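Local coordinates for protein putative secreted endoglycosylceramidase (Rhodococcus hoagii, PDB 6JYZ) that probably hydrolyses, as an endogalactosylceramidase of glycoside hydrolase family 5, the glycosidic bond joining sugar to ceramide in galactosylceramide-type glycolipids, at residues D309-A314 and V347-T352. Sequence-based numbering, arbitrary orientation.
Sequences DGFRIA and VDAMNT
The salt bridge from Arg312 NH1 to Asp309 OD1, 2.8 Å long, joins two residues on the more exposed part of the helical turn that also carries the buried Phe311, which meets Ala349. It is not straight: the N-H...O angle is 145°, and the donor comes from above the carboxylate plane. No hydrogen bond links 309-314 to 347-352; the join is apolar and buried. Ala349 CB sits almost centrally over one face of the Phe311 ring, 3.5 Å from its centroid and 8° off the normal, a CH-pi contact. Phe311 reaches it with CG anti to its own carbonyl carbon (chi1 -84°). Met350 CB points away from the partner helix, yet its CG still meets Phe311 CZ at 3.8 Å. Replacing Phe311 with an alanine would probably open a gap between the helices, leaving the Ala349 methyl without its aromatic platform. The Phe311 ring also stacks edge-to-face with Phe346 and touches Ile355, while Met350 packs on Trp330. Helices 307-321 and 336-353 thus pack side by side in the outer helical layer of the (beta/alpha)8 barrel expected of this family, the second against strand 326-330, which pairs in parallel with 356-359.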
loop_
_atom_site.group_PDB
_atom_site.type_symbol
_atom_site.label_atom_id
_atom_site.label_comp_id
_atom_site.label_asym_id
_atom_site.label_seq_id
_atom_site.Cartn_x
_atom_site.Cartn_y
_atom_site.Cartn_z
ATOM N N ASP A 309 -18.984 3.005 7.081
ATOM C CA ASP A 309 -19.635 2.195 6.056
ATOM C C ASP A 309 -18.631 1.732 4.994
ATOM O O ASP A 309 -18.801 0.654 4.469
ATOM C CB ASP A 309 -20.830 2.929 5.428
ATOM C CG ASP A 309 -22.082 2.811 6.358
ATOM O OD1 ASP A 309 -22.160 1.864 7.211
ATOM O OD2 ASP A 309 -22.937 3.624 6.195
ATOM N N GLY A 310 -17.650 2.547 4.697
ATOM C CA GLY A 310 -16.598 2.109 3.754
ATOM C C GLY A 310 -15.899 0.846 4.253
ATOM O O GLY A 310 -15.617 -0.064 3.478
ATOM N N PHE A 311 -15.648 0.772 5.582
ATOM C CA PHE A 311 -15.104 -0.467 6.127
ATOM C C PHE A 311 -16.094 -1.625 6.009
ATOM O O PHE A 311 -15.726 -2.718 5.639
ATOM C CB PHE A 311 -14.750 -0.325 7.617
ATOM C CG PHE A 311 -13.387 0.287 7.864
ATOM C CD1 PHE A 311 -13.167 1.643 7.736
ATOM C CD2 PHE A 311 -12.307 -0.532 8.216
ATOM C CE1 PHE A 311 -11.917 2.196 7.973
ATOM C CE2 PHE A 311 -11.058 0.052 8.469
ATOM C CZ PHE A 311 -10.869 1.389 8.360
ATOM N N ARG A 312 -17.373 -1.393 6.315
ATOM C CA ARG A 312 -18.336 -2.483 6.239
ATOM C C ARG A 312 -18.441 -3.047 4.822
ATOM O O ARG A 312 -18.507 -4.260 4.651
ATOM C CB ARG A 312 -19.761 -2.038 6.713
ATOM C CG ARG A 312 -19.727 -1.820 8.239
ATOM C CD ARG A 312 -21.163 -1.416 8.686
ATOM N NE ARG A 312 -21.078 -1.011 10.089
ATOM C CZ ARG A 312 -21.029 0.235 10.564
ATOM N NH1 ARG A 312 -21.156 1.292 9.776
ATOM N NH2 ARG A 312 -20.952 0.393 11.890
ATOM N N ILE A 313 -18.395 -2.172 3.812
ATOM C CA ILE A 313 -18.454 -2.636 2.429
ATOM C C ILE A 313 -17.220 -3.467 2.101
ATOM O O ILE A 313 -17.304 -4.533 1.523
ATOM C CB ILE A 313 -18.554 -1.404 1.513
ATOM C CG1 ILE A 313 -19.897 -0.679 1.727
ATOM C CG2 ILE A 313 -18.416 -1.851 0.062
ATOM C CD1 ILE A 313 -19.961 0.720 1.092
ATOM N N ALA A 314 -16.040 -2.964 2.509
ATOM C CA ALA A 314 -14.801 -3.681 2.225
ATOM C C ALA A 314 -14.737 -5.028 2.941
ATOM O O ALA A 314 -14.252 -6.010 2.397
ATOM C CB ALA A 314 -13.618 -2.816 2.620
ATOM N N VAL A 347 -8.535 4.735 12.367
ATOM C CA VAL A 347 -7.808 3.764 13.204
ATOM C C VAL A 347 -8.754 2.964 14.114
ATOM O O VAL A 347 -8.600 1.747 14.270
ATOM C CB VAL A 347 -6.687 4.486 13.967
ATOM C CG1 VAL A 347 -5.986 3.481 14.916
ATOM C CG2 VAL A 347 -5.702 5.116 13.005
ATOM N N ASP A 348 -9.766 3.670 14.659
ATOM C CA ASP A 348 -10.740 2.945 15.458
ATOM C C ASP A 348 -11.393 1.835 14.681
ATOM O O ASP A 348 -11.599 0.747 15.201
ATOM C CB ASP A 348 -11.863 3.866 15.962
ATOM C CG ASP A 348 -11.479 4.926 16.998
ATOM O OD1 ASP A 348 -10.328 4.969 17.476
ATOM O OD2 ASP A 348 -12.380 5.826 17.240
ATOM N N ALA A 349 -11.727 2.109 13.395
ATOM C CA ALA A 349 -12.383 1.084 12.598
ATOM C C ALA A 349 -11.402 -0.054 12.208
ATOM O O ALA A 349 -11.800 -1.205 12.143
ATOM C CB ALA A 349 -12.953 1.762 11.352
ATOM N N MET A 350 -10.098 0.291 11.994
ATOM C CA MET A 350 -9.126 -0.793 11.805
ATOM C C MET A 350 -9.105 -1.751 12.995
ATOM O O MET A 350 -8.890 -2.933 12.831
ATOM C CB MET A 350 -7.710 -0.262 11.549
ATOM C CG MET A 350 -7.636 0.618 10.260
ATOM S SD MET A 350 -5.878 1.343 10.148
ATOM C CE MET A 350 -5.634 0.077 9.369
ATOM N N ASN A 351 -9.242 -1.152 14.195
ATOM C CA ASN A 351 -9.262 -2.011 15.383
ATOM C C ASN A 351 -10.556 -2.802 15.513
ATOM O O ASN A 351 -10.483 -4.021 15.712
ATOM C CB ASN A 351 -9.072 -1.124 16.612
ATOM C CG ASN A 351 -7.702 -0.560 16.759
ATOM O OD1 ASN A 351 -6.743 -1.119 16.201
ATOM N ND2 ASN A 351 -7.571 0.503 17.570
ATOM N N THR A 352 -11.714 -2.165 15.240
ATOM C CA THR A 352 -12.968 -2.904 15.326
ATOM C C THR A 352 -12.983 -4.113 14.403
ATOM O O THR A 352 -13.511 -5.174 14.711
ATOM C CB THR A 352 -14.113 -1.958 14.910
ATOM O OG1 THR A 352 -14.164 -0.898 15.870
ATOM C CG2 THR A 352 -15.457 -2.611 14.604
#